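Local coordinates for protein leucine aminopeptidase 2 (Saccharomyces cerevisiae, PDB 2XQ0) that uses a zinc ion to cleave amino-terminal residues, preferentially from di- and tripeptides, and shows low epoxide hydrolase activity in vitro, at residues F410-H416 with T434-Y439; R93-L97 with D377-P381; F394-F398 with R463-I467. One frame throughout, in Å; residues are numbered along the deposited sequence.

Contact 1: F410-H416 with T434-Y439; sequences FDPFIRH and TLYEFY
An aromatic cluster of Phe413, His416, Phe438 and Tyr439 joins helices 407-420 and 428-438 in the catalytic domain of this M1 peptidase; the axes of the two short segments come within 10.6 Å at 126°. Phe413 is its centre. With CG anti to the backbone N (chi1 171°), its ring reaches across to the second helix and presents an edge to the face of Phe438 in an offset edge-to-face pair, planes at 60°. Over the middle of one Phe413 face sits Leu435 CD1, 3.7 Å from the ring centroid, a CH-pi contact almost along the ring normal. Phe438 lies on the first helix: Phe413 CA stands 3.9 Å from the centroid of the Phe438 ring, and Pro412 CB touches Phe438 CZ at 3.7 Å. His416 slides past Phe438 in the opposite direction, its imidazole face near Phe438 CD1, while Thr434 CG2 meets the imidazole edge. Tyr439, the first residue past the second helix, brings OH within 3.2 Å of Phe413 CB; that hydroxyl is hydrogen-bonded to Glu409 O, which ties the phenol to the first helix. No hydrogen bond links the segments; rings and aliphatic groups packed together make the joint, an aromatic cluster between two catalytic-domain helices.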
loop_
_atom_site.group_PDB
_atom_site.type_symbol
_atom_site.label_atom_id
_atom_site.label_comp_id
_atom_site.label_asym_id
_atom_site.label_seq_id
_atom_site.Cartn_x
_atom_site.Cartn_y
_atom_site.Cartn_z
ATOM N N PHE A 410 5.793 -26.113 3.268
ATOM C CA PHE A 410 6.327 -24.798 2.929
ATOM C C PHE A 410 6.507 -23.944 4.180
ATOM O O PHE A 410 7.423 -23.131 4.270
ATOM C CB PHE A 410 5.371 -24.125 1.934
ATOM C CG PHE A 410 5.947 -22.935 1.219
ATOM C CD1 PHE A 410 7.161 -23.021 0.540
ATOM C CD2 PHE A 410 5.256 -21.730 1.190
ATOM C CE1 PHE A 410 7.675 -21.921 -0.131
ATOM C CE2 PHE A 410 5.775 -20.638 0.527
ATOM C CZ PHE A 410 6.987 -20.737 -0.136
ATOM N N ASP A 411 5.629 -24.133 5.156
ATOM C CA ASP A 411 5.656 -23.296 6.348
ATOM C C ASP A 411 6.992 -23.325 7.101
ATOM O O ASP A 411 7.409 -22.301 7.658
ATOM C CB ASP A 411 4.474 -23.607 7.272
ATOM C CG ASP A 411 3.153 -23.043 6.741
ATOM O OD1 ASP A 411 3.135 -22.581 5.577
ATOM O OD2 ASP A 411 2.140 -23.057 7.483
ATOM N N PRO A 412 7.676 -24.481 7.118
ATOM C CA PRO A 412 9.013 -24.499 7.731
ATOM C C PRO A 412 9.987 -23.571 7.009
ATOM O O PRO A 412 10.798 -22.906 7.658
ATOM C CB PRO A 412 9.452 -25.951 7.560
ATOM C CG PRO A 412 8.168 -26.714 7.566
ATOM C CD PRO A 412 7.191 -25.843 6.831
ATOM N N PHE A 413 9.911 -23.524 5.684
ATOM C CA PHE A 413 10.729 -22.574 4.929
ATOM C C PHE A 413 10.386 -21.117 5.283
ATOM O O PHE A 413 11.268 -20.288 5.491
ATOM C CB PHE A 413 10.582 -22.767 3.422
ATOM C CG PHE A 413 11.232 -21.666 2.618
ATOM C CD1 PHE A 413 12.616 -21.585 2.522
ATOM C CD2 PHE A 413 10.460 -20.690 1.990
ATOM C CE1 PHE A 413 13.225 -20.557 1.800
ATOM C CE2 PHE A 413 11.056 -19.666 1.267
ATOM C CZ PHE A 413 12.453 -19.608 1.166
ATOM N N ILE A 414 9.098 -20.810 5.325
ATOM C CA ILE A 414 8.639 -19.463 5.654
ATOM C C ILE A 414 9.241 -18.985 6.983
ATOM O O ILE A 414 9.773 -17.877 7.087
ATOM C CB ILE A 414 7.109 -19.442 5.723
ATOM C CG1 ILE A 414 6.526 -19.687 4.329
ATOM C CG2 ILE A 414 6.595 -18.142 6.310
ATOM C CD1 ILE A 414 5.003 -19.688 4.325
ATOM N N ARG A 415 9.170 -19.833 8.000
ATOM C CA ARG A 415 9.757 -19.493 9.287
ATOM C C ARG A 415 11.269 -19.316 9.185
ATOM O O ARG A 415 11.837 -18.441 9.832
ATOM C CB ARG A 415 9.446 -20.578 10.314
ATOM C CG ARG A 415 8.042 -20.476 10.866
ATOM C CD ARG A 415 7.503 -21.838 11.239
ATOM N NE ARG A 415 6.048 -21.821 11.211
ATOM C CZ ARG A 415 5.291 -22.906 11.200
ATOM N NH1 ARG A 415 3.970 -22.784 11.176
ATOM N NH2 ARG A 415 5.858 -24.106 11.217
ATOM N N HIS A 416 11.919 -20.164 8.391
ATOM C CA HIS A 416 13.374 -20.122 8.279
ATOM C C HIS A 416 13.779 -18.815 7.620
ATOM O O HIS A 416 14.672 -18.104 8.101
ATOM C CB HIS A 416 13.871 -21.303 7.443
ATOM C CG HIS A 416 15.349 -21.305 7.229
ATOM N ND1 HIS A 416 15.933 -20.858 6.065
ATOM C CD2 HIS A 416 16.365 -21.689 8.036
ATOM C CE1 HIS A 416 17.245 -20.973 6.159
ATOM N NE2 HIS A 416 17.532 -21.473 7.345
ATOM N N THR A 434 18.463 -19.062 -0.343
ATOM C CA THR A 434 17.883 -19.570 0.891
ATOM C C THR A 434 16.907 -20.706 0.601
ATOM O O THR A 434 16.855 -21.714 1.323
ATOM C CB THR A 434 17.150 -18.458 1.647
ATOM O OG1 THR A 434 18.073 -17.392 1.927
ATOM C CG2 THR A 434 16.565 -19.011 2.950
ATOM N N LEU A 435 16.122 -20.531 -0.456
ATOM C CA LEU A 435 15.159 -21.540 -0.843
ATOM C C LEU A 435 15.931 -22.811 -1.163
ATOM O O LEU A 435 15.582 -23.893 -0.689
ATOM C CB LEU A 435 14.315 -21.045 -2.029
ATOM C CG LEU A 435 13.157 -21.898 -2.564
ATOM C CD1 LEU A 435 12.024 -22.045 -1.544
ATOM C CD2 LEU A 435 12.633 -21.291 -3.845
ATOM N N TYR A 436 17.005 -22.681 -1.940
ATOM C CA TYR A 436 17.790 -23.853 -2.331
ATOM C C TYR A 436 18.532 -24.505 -1.155
ATOM O O TYR A 436 18.575 -25.720 -1.055
ATOM C CB TYR A 436 18.757 -23.534 -3.476
ATOM C CG TYR A 436 18.158 -23.697 -4.859
ATOM C CD1 TYR A 436 17.343 -22.715 -5.413
ATOM C CD2 TYR A 436 18.415 -24.836 -5.615
ATOM C CE1 TYR A 436 16.805 -22.866 -6.683
ATOM C CE2 TYR A 436 17.876 -25.001 -6.879
ATOM C CZ TYR A 436 17.074 -24.016 -7.407
ATOM O OH TYR A 436 16.552 -24.178 -8.669
ATOM N N GLU A 437 19.097 -23.704 -0.257
ATOM C CA GLU A 437 19.768 -24.279 0.905
ATOM C C GLU A 437 18.778 -25.040 1.800
ATOM O O GLU A 437 19.136 -26.040 2.430
ATOM C CB GLU A 437 20.492 -23.201 1.716
ATOM C CG GLU A 437 21.564 -22.447 0.950
ATOM C CD GLU A 437 21.880 -21.093 1.573
ATOM O OE1 GLU A 437 21.160 -20.676 2.511
ATOM O OE2 GLU A 437 22.846 -20.441 1.115
ATOM N N PHE A 438 17.533 -24.571 1.847
ATOM C CA PHE A 438 16.548 -25.151 2.752
ATOM C C PHE A 438 15.996 -26.502 2.273
ATOM O O PHE A 438 15.673 -27.371 3.085
ATOM C CB PHE A 438 15.399 -24.170 3.026
ATOM C CG PHE A 438 14.507 -24.605 4.140
ATOM C CD1 PHE A 438 14.895 -24.435 5.459
ATOM C CD2 PHE A 438 13.303 -25.217 3.876
ATOM C CE1 PHE A 438 14.079 -24.854 6.505
ATOM C CE2 PHE A 438 12.480 -25.645 4.915
ATOM C CZ PHE A 438 12.874 -25.462 6.230
ATOM N N TYR A 439 15.897 -26.676 0.959
ATOM C CA TYR A 439 15.314 -27.888 0.391
ATOM C C TYR A 439 16.315 -28.732 -0.421
ATOM O O TYR A 439 16.145 -28.906 -1.635
ATOM C CB TYR A 439 14.131 -27.522 -0.511
ATOM C CG TYR A 439 12.908 -26.968 0.194
ATOM C CD1 TYR A 439 12.056 -27.799 0.913
ATOM C CD2 TYR A 439 12.584 -25.623 0.105
ATOM C CE1 TYR A 439 10.924 -27.302 1.546
ATOM C CE2 TYR A 439 11.448 -25.116 0.725
ATOM C CZ TYR A 439 10.624 -25.960 1.443
ATOM O OH TYR A 439 9.503 -25.458 2.064
#

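Contact 2: R93-L97 with D377-P381; sequences RKEPL and DNTDP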
loop_
_atom_site.group_PDB
_atom_site.type_symbol
_atom_site.label_atom_id
_atom_site.label_comp_id
_atom_site.label_asym_id
_atom_site.label_seq_id
_atom_site.Cartn_x
_atom_site.Cartn_y
_atom_site.Cartn_z
ATOM N N ARG A 93 19.072 19.973 -7.803
ATOM C CA ARG A 93 18.146 18.876 -7.908
ATOM C C ARG A 93 18.371 18.101 -9.208
ATOM O O ARG A 93 18.611 18.690 -10.254
ATOM C CB ARG A 93 16.744 19.454 -7.856
ATOM C CG ARG A 93 15.703 18.453 -7.639
ATOM C CD ARG A 93 14.342 19.093 -7.489
ATOM N NE ARG A 93 13.379 18.011 -7.600
ATOM C CZ ARG A 93 13.133 17.154 -6.620
ATOM N NH1 ARG A 93 13.737 17.303 -5.445
ATOM N NH2 ARG A 93 12.263 16.176 -6.805
ATOM N N LYS A 94 18.326 16.778 -9.132
ATOM C CA LYS A 94 18.275 15.960 -10.340
ATOM C C LYS A 94 17.058 15.051 -10.257
ATOM O O LYS A 94 16.879 14.347 -9.267
ATOM C CB LYS A 94 19.536 15.115 -10.491
ATOM C CG LYS A 94 19.810 14.194 -9.315
ATOM C CD LYS A 94 20.556 12.932 -9.752
ATOM C CE LYS A 94 19.648 11.996 -10.552
ATOM N NZ LYS A 94 20.327 10.724 -10.930
ATOM N N GLU A 95 16.214 15.067 -11.283
ATOM C CA GLU A 95 15.005 14.274 -11.222
ATOM C C GLU A 95 15.317 12.837 -11.612
ATOM O O GLU A 95 16.238 12.593 -12.388
ATOM C CB GLU A 95 13.926 14.870 -12.119
ATOM C CG GLU A 95 13.697 16.351 -11.867
ATOM C CD GLU A 95 13.007 16.629 -10.547
ATOM O OE1 GLU A 95 12.502 15.673 -9.922
ATOM O OE2 GLU A 95 12.954 17.811 -10.142
ATOM N N PRO A 96 14.559 11.884 -11.058
ATOM C CA PRO A 96 13.526 12.170 -10.069
ATOM C C PRO A 96 14.055 11.958 -8.658
ATOM O O PRO A 96 13.249 11.897 -7.745
ATOM C CB PRO A 96 12.475 11.104 -10.371
ATOM C CG PRO A 96 13.280 9.936 -10.812
ATOM C CD PRO A 96 14.514 10.476 -11.497
ATOM N N LEU A 97 15.370 11.864 -8.471
ATOM C CA LEU A 97 15.885 11.436 -7.162
ATOM C C LEU A 97 16.122 12.539 -6.120
ATOM O O LEU A 97 16.302 12.235 -4.937
ATOM C CB LEU A 97 17.149 10.587 -7.320
ATOM C CG LEU A 97 16.981 9.283 -8.111
ATOM C CD1 LEU A 97 18.276 8.526 -8.137
ATOM C CD2 LEU A 97 15.832 8.410 -7.523
ATOM N N ASP A 377 19.035 5.171 -12.193
ATOM C CA ASP A 377 18.946 6.363 -11.365
ATOM C C ASP A 377 18.099 7.418 -12.064
ATOM O O ASP A 377 17.931 8.519 -11.551
ATOM C CB ASP A 377 20.334 6.925 -11.049
ATOM C CG ASP A 377 21.116 7.257 -12.289
ATOM O OD1 ASP A 377 20.533 7.148 -13.386
ATOM O OD2 ASP A 377 22.311 7.616 -12.170
ATOM N N ASN A 378 17.577 7.081 -13.241
ATOM C CA ASN A 378 16.730 8.004 -13.989
ATOM C C ASN A 378 15.251 7.610 -13.918
ATOM O O ASN A 378 14.392 8.253 -14.518
ATOM C CB ASN A 378 17.168 8.056 -15.453
ATOM C CG ASN A 378 17.002 6.714 -16.154
ATOM O OD1 ASN A 378 16.861 5.671 -15.503
ATOM N ND2 ASN A 378 17.014 6.733 -17.485
ATOM N N THR A 379 14.956 6.531 -13.208
ATOM C CA THR A 379 13.589 6.038 -13.153
ATOM C C THR A 379 12.960 6.359 -11.815
ATOM O O THR A 379 13.557 6.126 -10.758
ATOM C CB THR A 379 13.523 4.519 -13.331
ATOM O OG1 THR A 379 14.242 4.134 -14.506
ATOM C CG2 THR A 379 12.073 4.079 -13.462
ATOM N N ASP A 380 11.750 6.897 -11.865
ATOM C CA ASP A 380 10.969 7.099 -10.658
ATOM C C ASP A 380 10.483 5.734 -10.214
ATOM O O ASP A 380 9.830 5.031 -10.986
ATOM C CB ASP A 380 9.784 8.019 -10.959
ATOM C CG ASP A 380 9.003 8.402 -9.715
ATOM O OD1 ASP A 380 9.103 7.695 -8.688
ATOM O OD2 ASP A 380 8.269 9.412 -9.771
ATOM N N PRO A 381 10.814 5.337 -8.973
ATOM C CA PRO A 381 10.358 4.056 -8.429
ATOM C C PRO A 381 8.844 3.897 -8.524
ATOM O O PRO A 381 8.364 2.770 -8.687
ATOM C CB PRO A 381 10.788 4.130 -6.964
ATOM C CG PRO A 381 11.992 4.990 -6.981
ATOM C CD PRO A 381 11.764 6.009 -8.069
HETATM O O HOH W 1 22.594 8.921 -9.390
#
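Lys94 and Pro96 carry this meeting of two loops, one from the N-terminal domain and one from the catalytic domain. Lys94 leaves its backbone with CG between N and the carbonyl carbon (chi1 58°), and a bend at chi3 turns its ammonium group toward Asp377. There NZ makes a weak hydrogen bond of 3.3 Å to Asp377 O and a long salt bridge of 3.9 Å to Asp377 OD2. A water reinforces the pair, donating to Asp377 OD2 at 3.1 Å and weakly accepting from Lys94 NZ. Asp377 has a similar first torsion, and its CB lies 3.9 Å from Leu97 CD1. Pro96 follows a cis peptide bond and pushes its ring against the opposing backbone, CG lying 3.6 Å from Asp380 N and CD 3.8 Å from Asn378 O. Within its own loop, Arg93 grips Glu95 through a 2.6 Å salt bridge from NE to OE2, close to the guanidinium plane but above the carboxylate plane. Arg152 NH1 donates to Leu97 O, and Asp380 OD1 accepts from the backbone N of Asp382. With the side chain of Asp380 about 9 Å from bound bestatin, this is a loop-to-loop domain interface near the substrate pocket.

Contact 3: F394-F398 with R463-I467; sequences FNLLF and RPHFI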
loop_
_atom_site.group_PDB
_atom_site.type_symbol
_atom_site.label_atom_id
_atom_site.label_comp_id
_atom_site.label_asym_id
_atom_site.label_seq_id
_atom_site.Cartn_x
_atom_site.Cartn_y
_atom_site.Cartn_z
ATOM N N PHE A 394 2.739 -12.912 -5.466
ATOM C CA PHE A 394 1.899 -13.924 -4.828
ATOM C C PHE A 394 1.831 -15.227 -5.618
ATOM O O PHE A 394 1.948 -16.315 -5.055
ATOM C CB PHE A 394 0.476 -13.394 -4.646
ATOM C CG PHE A 394 -0.527 -14.489 -4.464
ATOM C CD1 PHE A 394 -0.666 -15.114 -3.243
ATOM C CD2 PHE A 394 -1.280 -14.929 -5.529
ATOM C CE1 PHE A 394 -1.559 -16.149 -3.074
ATOM C CE2 PHE A 394 -2.185 -15.969 -5.365
ATOM C CZ PHE A 394 -2.325 -16.576 -4.138
ATOM N N ASN A 395 1.609 -15.137 -6.924
ATOM C CA ASN A 395 1.496 -16.362 -7.719
ATOM C C ASN A 395 2.757 -17.200 -7.816
ATOM O O ASN A 395 2.685 -18.433 -7.896
ATOM C CB ASN A 395 0.931 -16.061 -9.107
ATOM C CG ASN A 395 -0.588 -16.006 -9.088
ATOM O OD1 ASN A 395 -1.248 -17.032 -8.923
ATOM N ND2 ASN A 395 -1.147 -14.803 -9.198
ATOM N N LEU A 396 3.917 -16.557 -7.791
ATOM C CA LEU A 396 5.153 -17.340 -7.736
ATOM C C LEU A 396 5.226 -18.097 -6.411
ATOM O O LEU A 396 5.566 -19.286 -6.374
ATOM C CB LEU A 396 6.380 -16.444 -7.927
ATOM C CG LEU A 396 7.719 -17.101 -7.634
ATOM C CD1 LEU A 396 7.849 -18.378 -8.442
ATOM C CD2 LEU A 396 8.860 -16.129 -7.932
ATOM N N LEU A 397 4.861 -17.431 -5.316
ATOM C CA LEU A 397 4.915 -18.098 -3.998
ATOM C C LEU A 397 3.873 -19.215 -3.838
ATOM O O LEU A 397 4.132 -20.240 -3.200
ATOM C CB LEU A 397 4.762 -17.072 -2.880
ATOM C CG LEU A 397 5.906 -16.055 -2.851
ATOM C CD1 LEU A 397 5.613 -14.942 -1.872
ATOM C CD2 LEU A 397 7.209 -16.764 -2.515
ATOM N N PHE A 398 2.684 -18.986 -4.382
ATOM C CA PHE A 398 1.632 -19.982 -4.377
ATOM C C PHE A 398 2.045 -21.223 -5.207
ATOM O O PHE A 398 1.724 -22.365 -4.852
ATOM C CB PHE A 398 0.326 -19.374 -4.909
ATOM C CG PHE A 398 -0.855 -20.315 -4.816
ATOM C CD1 PHE A 398 -1.408 -20.631 -3.587
ATOM C CD2 PHE A 398 -1.396 -20.893 -5.957
ATOM C CE1 PHE A 398 -2.489 -21.520 -3.489
ATOM C CE2 PHE A 398 -2.476 -21.772 -5.868
ATOM C CZ PHE A 398 -3.019 -22.083 -4.623
ATOM N N ARG A 463 -1.511 -19.696 -15.435
ATOM C CA ARG A 463 -2.680 -19.535 -14.566
ATOM C C ARG A 463 -2.919 -20.734 -13.660
ATOM O O ARG A 463 -3.054 -21.871 -14.123
ATOM C CB ARG A 463 -3.942 -19.266 -15.387
ATOM C CG ARG A 463 -5.169 -18.990 -14.510
ATOM C CD ARG A 463 -6.339 -18.578 -15.377
ATOM N NE ARG A 463 -6.809 -19.701 -16.174
ATOM C CZ ARG A 463 -7.649 -19.590 -17.198
ATOM N NH1 ARG A 463 -8.076 -18.395 -17.578
ATOM N NH2 ARG A 463 -8.041 -20.675 -17.857
ATOM N N PRO A 464 -2.998 -20.490 -12.353
ATOM C CA PRO A 464 -3.238 -21.628 -11.464
ATOM C C PRO A 464 -4.698 -22.078 -11.486
ATOM O O PRO A 464 -5.544 -21.403 -12.067
ATOM C CB PRO A 464 -2.875 -21.073 -10.088
ATOM C CG PRO A 464 -3.103 -19.591 -10.211
ATOM C CD PRO A 464 -2.854 -19.206 -11.637
ATOM N N HIS A 465 -4.989 -23.201 -10.843
ATOM C CA HIS A 465 -6.353 -23.717 -10.797
ATOM C C HIS A 465 -7.002 -23.395 -9.461
ATOM O O HIS A 465 -7.057 -24.240 -8.565
ATOM C CB HIS A 465 -6.364 -25.226 -11.048
ATOM C CG HIS A 465 -5.745 -25.619 -12.354
ATOM N ND1 HIS A 465 -4.409 -25.939 -12.479
ATOM C CD2 HIS A 465 -6.272 -25.721 -13.597
ATOM C CE1 HIS A 465 -4.145 -26.239 -13.738
ATOM N NE2 HIS A 465 -5.258 -26.112 -14.438
ATOM N N PHE A 466 -7.497 -22.170 -9.338
ATOM C CA PHE A 466 -8.129 -21.717 -8.107
ATOM C C PHE A 466 -9.484 -22.364 -7.885
ATOM O O PHE A 466 -10.242 -22.618 -8.829
ATOM C CB PHE A 466 -8.283 -20.200 -8.097
ATOM C CG PHE A 466 -6.980 -19.469 -8.037
ATOM C CD1 PHE A 466 -6.033 -19.807 -7.084
ATOM C CD2 PHE A 466 -6.707 -18.439 -8.924
ATOM C CE1 PHE A 466 -4.827 -19.146 -7.026
ATOM C CE2 PHE A 466 -5.511 -17.765 -8.867
ATOM C CZ PHE A 466 -4.564 -18.122 -7.910
ATOM N N ILE A 467 -9.785 -22.637 -6.625
ATOM C CA ILE A 467 -11.125 -23.097 -6.247
ATOM C C ILE A 467 -12.088 -21.950 -6.540
ATOM O O ILE A 467 -11.920 -20.838 -6.029
ATOM C CB ILE A 467 -11.162 -23.482 -4.760
ATOM C CG1 ILE A 467 -10.208 -24.661 -4.497
ATOM C CG2 ILE A 467 -12.598 -23.784 -4.301
ATOM C CD1 ILE A 467 -9.894 -24.858 -3.027
#
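Phe466 pushes its ring toward helix 388-403, where Phe394, Asn395 and Phe398 receive it. Its CE1 lies 3.7 Å from Phe398 CE2, and the two rings meet obliquely, centroids 5.6 Å apart and planes at 45°. Phe466 CZ reaches Phe394 CE2 at 4.1 Å, lying at the edge of the Phe394 ring. Asn395 OD1 also comes to the edge of the Phe466 ring, 3.6 Å from CZ, and touches Pro464 CG at 3.4 Å, so the amide oxygen is packed against carbon on two residues. Both helix phenylalanines carry CG anti to the backbone N (chi1 160° for Phe394 and -175° for Phe398); lying one turn apart, they extend toward the loop. This pins the connection between helices 451-456 and 469-484 onto the helix of the M1 catalytic domain that also bears Tyr390, the proton donor, whose side chain is about 6 Å from that of Phe394. Further out, Asn395 ND2 is held by Glu391 O, one turn earlier, which probably limits the amide's rotation. Pro464 CB lies over one face of the Phe466 ring, toward its rim. Arg332 makes a cation-pi contact with Phe394, while Ala348 and Leu349 of helix 341-360 pack on Phe466.

Contacts 1 and 3 are buried and largely apolar, whereas contact 2 is partly exposed and mixes charge, water and proline packing. Contacts 1 and 3 are neighbours: helices 388-403 and 407-420 are consecutive, and Phe410 CE2 lies 4.1 Å from Leu397 O. Contact 1 is also nested along the chain inside the loop closed by contact 3. They differ in partners, since contact 1 joins two helices through a dense aromatic cluster, while contact 3 fastens a loop to a helix over less than half the buried area. Contact 2 stands apart, its nearest atoms about 17 Å from contact 3 and 24 Å from contact 1, and joins separate domains where charged groups and a water share a partly exposed seam.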